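Long-range contacts in ATP-dependent DNA helicase (Mycobacterium smegmatis, PDB 5V9X), which unwinds RNA:DNA hybrids by tracking 3'-to-5' along single-stranded DNA, using energy from ATP hydrolysis: residues I398-P403 with F429-T434; L461-Q466 with A784-L789; A502-L507 with L523-D528; A647-C652 with Y660-L665. All blocks are in the same frame, centred on the assembly; numbering follows the deposited sequence.

Overall arrangement
The four contacts form two pairs on opposite sides of the chain's centre. Interactions 1 and 4 have centres about 16 Å apart: the first joins inner strands of the second parallel sheet, the other flanks strand 657-659 at that sheet's edge. Interactions 2 and 3, with centres about 14 Å apart, touch directly, Ala465 and Leu789 packing on Thr503, Leu506 and Leu507; interaction 3 is nested inside the chain loop that interaction 2 closes. Between the pairs, interactions 1 and 3 are about 50 Å apart, centre to centre. Only interaction 1 grips the DNA. The nearest atom of interaction 2 is about 8 Å from the bound nucleic acid. For interaction 4 the nearest atom is about 12 Å from the bound nucleic acid, and for interaction 3 about 15 Å.

Interaction 1. Residues I398-P403 with F429-T434; sequences IQVEAP and FPKHRT. With nucleotides of chain B.
Val400 and Phe429 pair as neighbours in the parallel sheet of the second RecA-like helicase domain, at the ends of strands 394-400 and 424-429. Two backbone bonds set the register: Phe429 N donates to Gln399 O at 2.9 Å (N-H...O angle 165°), and Glu401 N donates to Phe429 O at 2.8 Å. Beside them, CG2 of Ile398 abuts the edge of the Phe429 ring.

Past the sheet, Lys431 runs between protein and DNA. Its CB faces O4' of DC3 of chain B at 3.9 Å. CG and CD then pass obliquely over the side chain of Glu401, CD lying 3.5 Å from Glu401 CB and close to the carboxylate carbon. The bend at chi3 (63°) directs the remainder toward the nucleic acid, where CE comes 3.4 Å from O3' of DC3. At the tip, NZ donates to OP1 of DC4 of chain B at 3.1 Å and more weakly to O3' of DC3. Its salt bridge to Glu401 OE2 is long, 4.0 Å; Glu401 OE1 is bonded to Asn298, which also reaches Ala402 O. Thus one lysine holds the sugar-phosphate backbone of the tracking strand while its neighbour meets a base: N3 of DC3 sits 3.3 Å above the plane of the His432 ring, over its centre.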
# COMPACT_ATOMS: atom_id res chain seq x y z
N ILE A 398 5.66 17.50 -4.44
CA ILE A 398 5.13 18.05 -3.20
C ILE A 398 4.22 17.00 -2.57
O ILE A 398 3.36 16.43 -3.25
CB ILE A 398 4.36 19.36 -3.44
CG1 ILE A 398 5.30 20.42 -4.03
CG2 ILE A 398 3.74 19.85 -2.15
CD1 ILE A 398 4.60 21.73 -4.33
N GLN A 399 4.44 16.73 -1.29
CA GLN A 399 3.65 15.76 -0.54
C GLN A 399 2.81 16.52 0.48
O GLN A 399 3.36 17.12 1.41
CB GLN A 399 4.55 14.73 0.14
CG GLN A 399 3.81 13.78 1.07
CD GLN A 399 2.80 12.92 0.33
OE1 GLN A 399 3.06 12.44 -0.77
NE2 GLN A 399 1.63 12.74 0.94
N VAL A 400 1.50 16.48 0.31
CA VAL A 400 0.57 17.10 1.25
C VAL A 400 0.21 16.06 2.30
O VAL A 400 -0.24 14.96 1.96
CB VAL A 400 -0.69 17.62 0.53
CG1 VAL A 400 -1.85 17.75 1.50
CG2 VAL A 400 -0.39 18.96 -0.12
N GLU A 401 0.43 16.41 3.57
CA GLU A 401 0.33 15.50 4.72
C GLU A 401 1.43 14.45 4.67
O GLU A 401 1.98 14.17 3.60
CB GLU A 401 -1.05 14.83 4.77
CG GLU A 401 -1.35 14.08 6.06
CD GLU A 401 -2.77 13.54 6.12
OE1 GLU A 401 -3.30 13.15 5.06
OE2 GLU A 401 -3.35 13.52 7.22
N ALA A 402 1.79 13.89 5.82
CA ALA A 402 2.78 12.83 5.85
C ALA A 402 2.32 11.67 4.97
O ALA A 402 1.13 11.34 4.96
CB ALA A 402 3.03 12.35 7.28
N PRO A 403 3.22 11.04 4.22
CA PRO A 403 2.82 9.93 3.34
C PRO A 403 2.52 8.68 4.15
O PRO A 403 2.89 8.59 5.33
CB PRO A 403 4.04 9.75 2.43
CG PRO A 403 5.18 10.26 3.24
CD PRO A 403 4.64 11.38 4.08
N PHE A 429 4.16 19.23 3.17
CA PHE A 429 3.33 20.22 3.86
C PHE A 429 2.52 19.53 4.94
O PHE A 429 1.59 18.78 4.62
CB PHE A 429 2.40 20.92 2.87
CG PHE A 429 3.07 21.96 2.02
CD1 PHE A 429 3.65 21.61 0.81
CD2 PHE A 429 3.11 23.29 2.42
CE1 PHE A 429 4.27 22.56 0.02
CE2 PHE A 429 3.72 24.24 1.63
CZ PHE A 429 4.30 23.88 0.43
N PRO A 430 2.83 19.73 6.22
CA PRO A 430 1.95 19.23 7.28
C PRO A 430 0.59 19.89 7.23
O PRO A 430 0.46 21.08 6.90
CB PRO A 430 2.70 19.59 8.57
CG PRO A 430 4.13 19.74 8.15
CD PRO A 430 4.08 20.30 6.76
N LYS A 431 -0.44 19.11 7.55
CA LYS A 431 -1.80 19.63 7.62
C LYS A 431 -2.13 20.26 8.97
O LYS A 431 -2.90 21.22 9.02
CB LYS A 431 -2.81 18.52 7.32
CG LYS A 431 -2.85 18.08 5.87
CD LYS A 431 -3.75 16.86 5.67
CE LYS A 431 -5.20 17.15 6.01
NZ LYS A 431 -6.08 15.98 5.74
N HIS A 432 -1.56 19.74 10.05
CA HIS A 432 -1.84 20.24 11.39
C HIS A 432 -0.61 19.99 12.27
O HIS A 432 0.43 19.54 11.80
CB HIS A 432 -3.10 19.60 11.96
CG HIS A 432 -3.08 18.10 11.93
ND1 HIS A 432 -3.36 17.37 10.79
CD2 HIS A 432 -2.83 17.19 12.90
CE1 HIS A 432 -3.27 16.08 11.06
NE2 HIS A 432 -2.95 15.95 12.34
N ARG A 433 -0.76 20.28 13.56
CA ARG A 433 0.39 20.31 14.47
C ARG A 433 1.07 18.95 14.56
O ARG A 433 2.26 18.82 14.28
CB ARG A 433 -0.05 20.81 15.85
CG ARG A 433 -0.54 22.25 15.85
CD ARG A 433 0.29 23.11 16.78
NE ARG A 433 -0.31 23.23 18.11
CZ ARG A 433 0.28 23.80 19.15
NH1 ARG A 433 1.50 24.31 19.02
NH2 ARG A 433 -0.34 23.87 20.32
N THR A 434 0.33 17.91 14.97
CA THR A 434 0.95 16.60 15.11
C THR A 434 1.34 15.99 13.77
O THR A 434 2.16 15.07 13.74
CB THR A 434 0.03 15.63 15.86
OG1 THR A 434 -1.18 15.43 15.10
CG2 THR A 434 -0.31 16.18 17.24
P DC B 3 -8.09 23.08 9.25
OP1 DC B 3 -7.07 23.92 8.58
OP2 DC B 3 -9.51 23.18 8.84
O5' DC B 3 -7.62 21.56 9.13
C5' DC B 3 -7.08 21.09 7.89
C4' DC B 3 -7.06 19.57 7.81
O4' DC B 3 -6.32 19.02 8.94
C3' DC B 3 -8.43 18.89 7.82
O3' DC B 3 -8.45 17.82 6.88
C2' DC B 3 -8.53 18.36 9.25
C1' DC B 3 -7.09 18.00 9.53
N1 DC B 3 -6.75 17.94 10.99
C2 DC B 3 -6.55 16.70 11.60
O2 DC B 3 -6.66 15.67 10.94
N3 DC B 3 -6.24 16.67 12.92
C4 DC B 3 -6.12 17.81 13.61
N4 DC B 3 -5.82 17.73 14.91
C5 DC B 3 -6.32 19.08 13.00
C6 DC B 3 -6.63 19.10 11.70
P DC B 4 -9.25 17.96 5.49
OP1 DC B 4 -8.74 16.92 4.57
OP2 DC B 4 -9.20 19.39 5.09
O5' DC B 4 -10.76 17.59 5.88
C5' DC B 4 -11.11 16.26 6.24
C4' DC B 4 -12.23 16.24 7.26
O4' DC B 4 -11.95 17.21 8.29
C3' DC B 4 -13.61 16.62 6.72
O3' DC B 4 -14.38 15.45 6.47
C2' DC B 4 -14.24 17.49 7.82
C1' DC B 4 -13.15 17.59 8.90
N1 DC B 4 -12.98 18.97 9.45
C2 DC B 4 -13.69 19.35 10.59
O2 DC B 4 -14.45 18.54 11.13
N3 DC B 4 -13.52 20.61 11.08
C4 DC B 4 -12.69 21.45 10.47
N4 DC B 4 -12.56 22.68 10.98
C5 DC B 4 -11.96 21.08 9.30
C6 DC B 4 -12.14 19.84 8.83

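Interaction 2. Residues L461-Q466 with A784-L789; sequences LDVLAQ and AARALL
Arg786 and Asp462 meet where helix 774-786 ends in a Schellman motif against the first turns of helix 461-471, within the winged-helix region. The contact thereby ties that region to the DEAD/H-associated part of the chain, 318 residues on in sequence. In the first shell, Arg786 NE donates to Asp462 OD2 at 2.9 Å as part of a salt bridge. The approach is from above the carboxylate plane, 66° out of it, so the two groups do not form a coplanar, two-pronged pair. With CG between its backbone N and carbonyl carbon (chi1 57°), Asp462 places its carboxylate beside Arg786 NE.

One turn further, the extended side chain of Gln466 sends NE2 to Arg786 O, 2.9 Å away with an N-H...O angle of 164°, the oxygen lying in the amide plane. Between these polar links the backbones come close, and Ala465 CB packs on Ala787 CB at 3.9 Å.

The second shell fixes both polar groups. Asp462 OD2 has another salt bridge, to Lys200, which may share its negative charge with Arg786. Gln466 OE1 is bonded to His204, and NE2 also serves Gly547 O, which holds the amide from both of its ends. Lys200 and His204 belong to helix 200-213, within the DEAD/DEAH-box range, so three parts of the chain converge here.

The helix end itself is set by the positive phi of Leu788: its N bonds back to Ala785 O at 2.9 Å and Leu789 N to Ala784 O at 3.2 Å, while Leu788 CD1 rests 4.1 Å from Gln466 CG.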
# COMPACT_ATOMS: atom_id res chain seq x y z
N LEU A 461 -6.27 -18.12 3.16
CA LEU A 461 -7.14 -19.13 2.55
C LEU A 461 -8.14 -18.54 1.56
O LEU A 461 -8.52 -19.22 0.61
CB LEU A 461 -7.88 -19.90 3.64
CG LEU A 461 -7.02 -20.72 4.60
CD1 LEU A 461 -7.90 -21.52 5.54
CD2 LEU A 461 -6.07 -21.63 3.84
N ASP A 462 -8.57 -17.29 1.77
CA ASP A 462 -9.55 -16.71 0.86
C ASP A 462 -8.95 -16.49 -0.52
O ASP A 462 -9.62 -16.72 -1.54
CB ASP A 462 -10.11 -15.41 1.43
CG ASP A 462 -9.03 -14.38 1.74
OD1 ASP A 462 -7.83 -14.66 1.49
OD2 ASP A 462 -9.38 -13.29 2.22
N VAL A 463 -7.69 -16.06 -0.58
CA VAL A 463 -7.00 -15.93 -1.87
C VAL A 463 -6.90 -17.28 -2.55
O VAL A 463 -7.07 -17.39 -3.78
CB VAL A 463 -5.62 -15.28 -1.67
CG1 VAL A 463 -4.78 -15.39 -2.94
CG2 VAL A 463 -5.76 -13.82 -1.25
N LEU A 464 -6.62 -18.33 -1.78
CA LEU A 464 -6.57 -19.68 -2.33
C LEU A 464 -7.92 -20.09 -2.91
O LEU A 464 -8.01 -20.60 -4.03
CB LEU A 464 -6.13 -20.67 -1.25
CG LEU A 464 -6.29 -22.16 -1.56
CD1 LEU A 464 -5.37 -22.59 -2.69
CD2 LEU A 464 -6.04 -23.00 -0.32
N ALA A 465 -9.00 -19.86 -2.15
CA ALA A 465 -10.33 -20.26 -2.60
C ALA A 465 -10.70 -19.60 -3.92
O ALA A 465 -11.29 -20.23 -4.80
CB ALA A 465 -11.37 -19.92 -1.52
N GLN A 466 -10.34 -18.32 -4.08
CA GLN A 466 -10.65 -17.62 -5.32
C GLN A 466 -9.92 -18.24 -6.50
O GLN A 466 -10.53 -18.53 -7.54
CB GLN A 466 -10.31 -16.13 -5.19
CG GLN A 466 -10.55 -15.33 -6.45
CD GLN A 466 -10.25 -13.85 -6.29
OE1 GLN A 466 -9.64 -13.23 -7.16
NE2 GLN A 466 -10.68 -13.28 -5.16
N ALA A 784 -15.12 -13.32 3.03
CA ALA A 784 -16.17 -14.13 2.43
C ALA A 784 -16.39 -13.76 0.97
O ALA A 784 -16.54 -14.64 0.11
CB ALA A 784 -17.47 -13.97 3.22
N ALA A 785 -16.38 -12.46 0.66
CA ALA A 785 -16.57 -12.03 -0.72
C ALA A 785 -15.38 -12.41 -1.59
O ALA A 785 -15.56 -12.87 -2.73
CB ALA A 785 -16.81 -10.52 -0.77
N ARG A 786 -14.16 -12.23 -1.08
CA ARG A 786 -12.97 -12.57 -1.85
C ARG A 786 -12.92 -14.06 -2.15
O ARG A 786 -12.45 -14.46 -3.23
CB ARG A 786 -11.71 -12.12 -1.10
CG ARG A 786 -10.42 -12.28 -1.89
CD ARG A 786 -9.24 -11.59 -1.20
NE ARG A 786 -9.54 -11.19 0.17
CZ ARG A 786 -9.43 -9.94 0.63
NH1 ARG A 786 -9.01 -8.98 -0.18
NH2 ARG A 786 -9.73 -9.66 1.89
N ALA A 787 -13.39 -14.90 -1.23
CA ALA A 787 -13.47 -16.34 -1.45
C ALA A 787 -14.61 -16.73 -2.38
O ALA A 787 -14.77 -17.93 -2.65
CB ALA A 787 -13.62 -17.07 -0.12
N LEU A 788 -15.41 -15.77 -2.86
CA LEU A 788 -16.50 -16.01 -3.80
C LEU A 788 -17.61 -16.87 -3.20
O LEU A 788 -18.23 -17.67 -3.90
CB LEU A 788 -15.99 -16.64 -5.11
CG LEU A 788 -14.85 -15.92 -5.82
CD1 LEU A 788 -14.32 -16.76 -6.97
CD2 LEU A 788 -15.30 -14.56 -6.30
N LEU A 789 -17.89 -16.70 -1.91
CA LEU A 789 -18.89 -17.50 -1.22
C LEU A 789 -20.20 -16.77 -0.96
O LEU A 789 -21.22 -17.43 -0.73
CB LEU A 789 -18.33 -18.00 0.12
CG LEU A 789 -17.09 -18.89 0.03
CD1 LEU A 789 -16.62 -19.25 1.42
CD2 LEU A 789 -17.39 -20.15 -0.77

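Interaction 3. Residues A502-L507 with L523-D528; sequences ATLDLL and LVYDRD
Leu523 opens the strand by fastening it to the last turn of helix 497-508: its N donates to Leu507 O at 3.0 Å with an N-H...O angle of 154°. The two leucine side chains lie alongside one another, pointing the same way, with Leu523 CD1 and Leu507 CD1 4.0 Å apart. Val524 turns its side chain away from the helix, and Tyr525 turns back toward it, the usual alternation of a strand. With CG anti to its backbone N (chi1 -164°), the Tyr525 ring reaches Leu504, whose CB lies 3.9 Å from CE2 and whose CD1 is 3.8 Å from OH. The hydroxyl is bonded to Glu501, one turn earlier on the same helix. Beyond the strand, Arg527 folds back so that its CG lies 3.8 Å above one face of the Tyr525 ring. Its guanidinium group is modelled beside the Asp505 carboxylate, but the atoms clash there, leaving details of the pairing doubtful.

Helix and strand axes approach to 8.0 Å at 124°. Helix 497-508 followed by the antiparallel strands 523-526 and 531-534 matches the third helix and wing of a winged-helix fold.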
# COMPACT_ATOMS: atom_id res chain seq x y z
N ALA A 502 -9.86 -28.43 3.67
CA ALA A 502 -10.93 -27.67 4.32
C ALA A 502 -11.47 -26.58 3.41
O ALA A 502 -12.68 -26.35 3.35
CB ALA A 502 -10.43 -27.08 5.64
N THR A 503 -10.58 -25.89 2.69
CA THR A 503 -11.03 -24.86 1.75
C THR A 503 -11.81 -25.48 0.59
O THR A 503 -12.84 -24.93 0.17
CB THR A 503 -9.83 -24.07 1.23
OG1 THR A 503 -9.21 -23.36 2.31
CG2 THR A 503 -10.28 -23.07 0.17
N LEU A 504 -11.35 -26.62 0.07
CA LEU A 504 -12.06 -27.27 -1.02
C LEU A 504 -13.44 -27.75 -0.58
O LEU A 504 -14.39 -27.72 -1.37
CB LEU A 504 -11.24 -28.44 -1.57
CG LEU A 504 -9.81 -28.17 -2.05
CD1 LEU A 504 -9.28 -29.37 -2.80
CD2 LEU A 504 -9.76 -26.93 -2.93
N ASP A 505 -13.55 -28.21 0.66
CA ASP A 505 -14.85 -28.64 1.18
C ASP A 505 -15.85 -27.49 1.16
O ASP A 505 -16.99 -27.64 0.71
CB ASP A 505 -14.70 -29.18 2.60
CG ASP A 505 -13.78 -30.36 2.68
OD1 ASP A 505 -13.60 -31.04 1.65
OD2 ASP A 505 -13.23 -30.62 3.77
N LEU A 506 -15.43 -26.32 1.65
CA LEU A 506 -16.31 -25.17 1.69
C LEU A 506 -16.75 -24.76 0.28
O LEU A 506 -17.92 -24.45 0.05
CB LEU A 506 -15.61 -24.01 2.40
CG LEU A 506 -16.39 -22.72 2.62
CD1 LEU A 506 -17.79 -23.03 3.14
CD2 LEU A 506 -15.63 -21.85 3.61
N LEU A 507 -15.81 -24.78 -0.67
CA LEU A 507 -16.15 -24.48 -2.06
C LEU A 507 -17.04 -25.54 -2.69
O LEU A 507 -17.70 -25.26 -3.70
CB LEU A 507 -14.88 -24.31 -2.89
CG LEU A 507 -14.03 -23.07 -2.61
CD1 LEU A 507 -12.73 -23.14 -3.39
CD2 LEU A 507 -14.81 -21.82 -2.97
N LEU A 523 -17.85 -25.26 -6.67
CA LEU A 523 -17.12 -26.36 -7.27
C LEU A 523 -17.74 -27.68 -6.82
O LEU A 523 -18.49 -27.74 -5.84
CB LEU A 523 -15.64 -26.33 -6.89
CG LEU A 523 -14.83 -25.12 -7.36
CD1 LEU A 523 -13.42 -25.18 -6.79
CD2 LEU A 523 -14.80 -25.04 -8.87
N VAL A 524 -17.43 -28.73 -7.57
CA VAL A 524 -17.83 -30.09 -7.23
C VAL A 524 -16.56 -30.91 -7.05
O VAL A 524 -15.68 -30.91 -7.91
CB VAL A 524 -18.74 -30.71 -8.31
CG1 VAL A 524 -19.07 -32.15 -7.97
CG2 VAL A 524 -20.01 -29.89 -8.46
N TYR A 525 -16.47 -31.62 -5.92
CA TYR A 525 -15.26 -32.31 -5.51
C TYR A 525 -15.49 -33.81 -5.57
O TYR A 525 -16.41 -34.33 -4.92
CB TYR A 525 -14.86 -31.88 -4.09
CG TYR A 525 -13.44 -32.22 -3.69
CD1 TYR A 525 -12.53 -32.74 -4.60
CD2 TYR A 525 -13.01 -32.01 -2.38
CE1 TYR A 525 -11.24 -33.05 -4.22
CE2 TYR A 525 -11.72 -32.32 -1.99
CZ TYR A 525 -10.83 -32.84 -2.92
OH TYR A 525 -9.55 -33.15 -2.53
N ASP A 526 -14.65 -34.51 -6.34
CA ASP A 526 -14.68 -35.96 -6.44
C ASP A 526 -13.47 -36.49 -5.67
O ASP A 526 -12.36 -36.56 -6.21
CB ASP A 526 -14.64 -36.41 -7.90
CG ASP A 526 -14.94 -37.89 -8.06
OD1 ASP A 526 -15.99 -38.23 -8.65
OD2 ASP A 526 -14.13 -38.72 -7.59
N ARG A 527 -13.70 -36.88 -4.41
CA ARG A 527 -12.58 -37.28 -3.56
C ARG A 527 -12.03 -38.65 -3.94
O ARG A 527 -10.84 -38.91 -3.72
CB ARG A 527 -13.02 -37.27 -2.10
CG ARG A 527 -13.27 -35.87 -1.57
CD ARG A 527 -14.01 -35.90 -0.25
NE ARG A 527 -13.91 -34.63 0.44
CZ ARG A 527 -12.89 -34.29 1.22
NH1 ARG A 527 -11.88 -35.14 1.40
NH2 ARG A 527 -12.86 -33.11 1.82
N ASP A 528 -12.86 -39.53 -4.50
CA ASP A 528 -12.35 -40.81 -4.99
C ASP A 528 -11.35 -40.59 -6.11
O ASP A 528 -10.32 -41.27 -6.18
CB ASP A 528 -13.51 -41.69 -5.46
CG ASP A 528 -14.47 -42.05 -4.34
OD1 ASP A 528 -14.10 -41.89 -3.16
OD2 ASP A 528 -15.60 -42.49 -4.65

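Interaction 4. Residues A647-C652 with Y660-L665; sequences AFDKRC and YATDNL
Thr662 fits between Phe648, Asp649 and Cys652, which lie along one side of helix 645-653. CG2, anti to its own backbone N (chi1 -60° for OG1), lies in the plane of the Phe648 ring at its edge, 3.8 Å from CE2. The other branch, OG1, sits 3.5 Å from Cys652 CB. Asp649 OD1, beside the same methyl, forms a salt bridge with Arg645, as Asp663 OD1 does, so one arginine spans both helices.

Phe648 projects from its helix with CG anti to the backbone N (chi1 -167°), which carries Phe648 CZ to 3.6 Å from Leu665 CG, an atom lying near the ring plane. Thr662 CG2 and Leu665 CG are thus both at the edge of the ring, and His666 meets it edge-to-face. Leu665, one turn after Thr662, also sets CD2 4.0 Å from Cys652 SG, while Phe636, Leu640 and Leu436 pack around it.

At the start of the second helix, Tyr660 O accepts from Asn664 N at 3.1 Å and from Asn664 ND2 across the opposite face of its carbonyl plane. The helix axes approach to 10.4 Å at 126°. Helix 645-653, strand 657-659 and helix 661-676 make a compact helix-strand-helix unit whose strand adds a parallel edge to the sheet of the second RecA-like domain.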
# COMPACT_ATOMS: atom_id res chain seq x y z
N ALA A 647 20.73 23.63 19.42
CA ALA A 647 20.70 22.26 18.92
C ALA A 647 19.38 21.93 18.25
O ALA A 647 19.34 21.14 17.30
CB ALA A 647 20.98 21.28 20.06
N PHE A 648 18.29 22.53 18.73
CA PHE A 648 16.99 22.35 18.10
C PHE A 648 17.01 22.87 16.66
O PHE A 648 16.58 22.17 15.73
CB PHE A 648 15.92 23.08 18.92
CG PHE A 648 14.51 22.72 18.54
CD1 PHE A 648 13.82 21.74 19.23
CD2 PHE A 648 13.87 23.38 17.50
CE1 PHE A 648 12.53 21.41 18.89
CE2 PHE A 648 12.58 23.05 17.15
CZ PHE A 648 11.90 22.07 17.85
N ASP A 649 17.51 24.09 16.46
CA ASP A 649 17.54 24.67 15.12
C ASP A 649 18.45 23.88 14.19
O ASP A 649 18.11 23.66 13.03
CB ASP A 649 17.97 26.13 15.19
CG ASP A 649 16.93 27.03 15.84
OD1 ASP A 649 15.83 26.52 16.16
OD2 ASP A 649 17.21 28.23 16.03
N LYS A 650 19.61 23.45 14.69
CA LYS A 650 20.50 22.61 13.88
C LYS A 650 19.78 21.34 13.44
O LYS A 650 19.86 20.94 12.27
CB LYS A 650 21.76 22.24 14.67
CG LYS A 650 22.41 23.37 15.45
CD LYS A 650 23.42 22.78 16.42
CE LYS A 650 23.72 23.72 17.58
NZ LYS A 650 24.15 22.97 18.79
N ARG A 651 19.07 20.69 14.37
CA ARG A 651 18.41 19.43 14.07
C ARG A 651 17.34 19.61 13.00
O ARG A 651 17.20 18.78 12.10
CB ARG A 651 17.79 18.86 15.34
CG ARG A 651 17.15 17.50 15.18
CD ARG A 651 18.19 16.39 15.19
NE ARG A 651 17.70 15.23 15.91
CZ ARG A 651 17.02 14.23 15.35
NH1 ARG A 651 16.77 14.25 14.05
NH2 ARG A 651 16.61 13.21 16.08
N CYS A 652 16.57 20.70 13.07
CA CYS A 652 15.49 20.92 12.12
C CYS A 652 16.02 21.25 10.72
O CYS A 652 15.37 20.91 9.73
CB CYS A 652 14.57 22.04 12.60
SG CYS A 652 13.61 21.63 14.09
N TYR A 660 7.90 28.37 8.84
CA TYR A 660 7.82 28.45 10.29
C TYR A 660 7.77 27.07 10.91
O TYR A 660 7.20 26.88 11.99
CB TYR A 660 6.60 29.27 10.73
CG TYR A 660 6.57 30.68 10.18
CD1 TYR A 660 7.46 31.64 10.64
CD2 TYR A 660 5.63 31.05 9.23
CE1 TYR A 660 7.42 32.94 10.15
CE2 TYR A 660 5.58 32.34 8.74
CZ TYR A 660 6.48 33.28 9.20
OH TYR A 660 6.44 34.56 8.71
N ALA A 661 8.37 26.08 10.24
CA ALA A 661 8.32 24.71 10.74
C ALA A 661 9.09 24.55 12.05
O ALA A 661 8.70 23.75 12.90
CB ALA A 661 8.85 23.75 9.68
N THR A 662 10.18 25.31 12.23
CA THR A 662 10.93 25.23 13.48
C THR A 662 10.16 25.87 14.62
O THR A 662 10.10 25.31 15.73
CB THR A 662 12.30 25.89 13.32
OG1 THR A 662 13.05 25.22 12.30
CG2 THR A 662 13.07 25.82 14.63
N ASP A 663 9.56 27.04 14.38
CA ASP A 663 8.81 27.72 15.43
C ASP A 663 7.65 26.86 15.92
O ASP A 663 7.42 26.74 17.13
CB ASP A 663 8.29 29.06 14.92
CG ASP A 663 9.37 30.12 14.84
OD1 ASP A 663 10.19 30.21 15.77
OD2 ASP A 663 9.39 30.87 13.83
N ASN A 664 6.91 26.25 15.00
CA ASN A 664 5.69 25.53 15.38
C ASN A 664 6.00 24.21 16.06
O ASN A 664 5.26 23.79 16.95
CB ASN A 664 4.82 25.30 14.15
CG ASN A 664 4.11 26.56 13.71
OD1 ASN A 664 3.02 26.87 14.20
ND2 ASN A 664 4.71 27.29 12.78
N LEU A 665 7.07 23.53 15.65
CA LEU A 665 7.46 22.30 16.33
C LEU A 665 7.91 22.59 17.76
O LEU A 665 7.51 21.90 18.70
CB LEU A 665 8.56 21.58 15.56
CG LEU A 665 9.15 20.36 16.27
CD1 LEU A 665 8.08 19.30 16.48
CD2 LEU A 665 10.33 19.80 15.50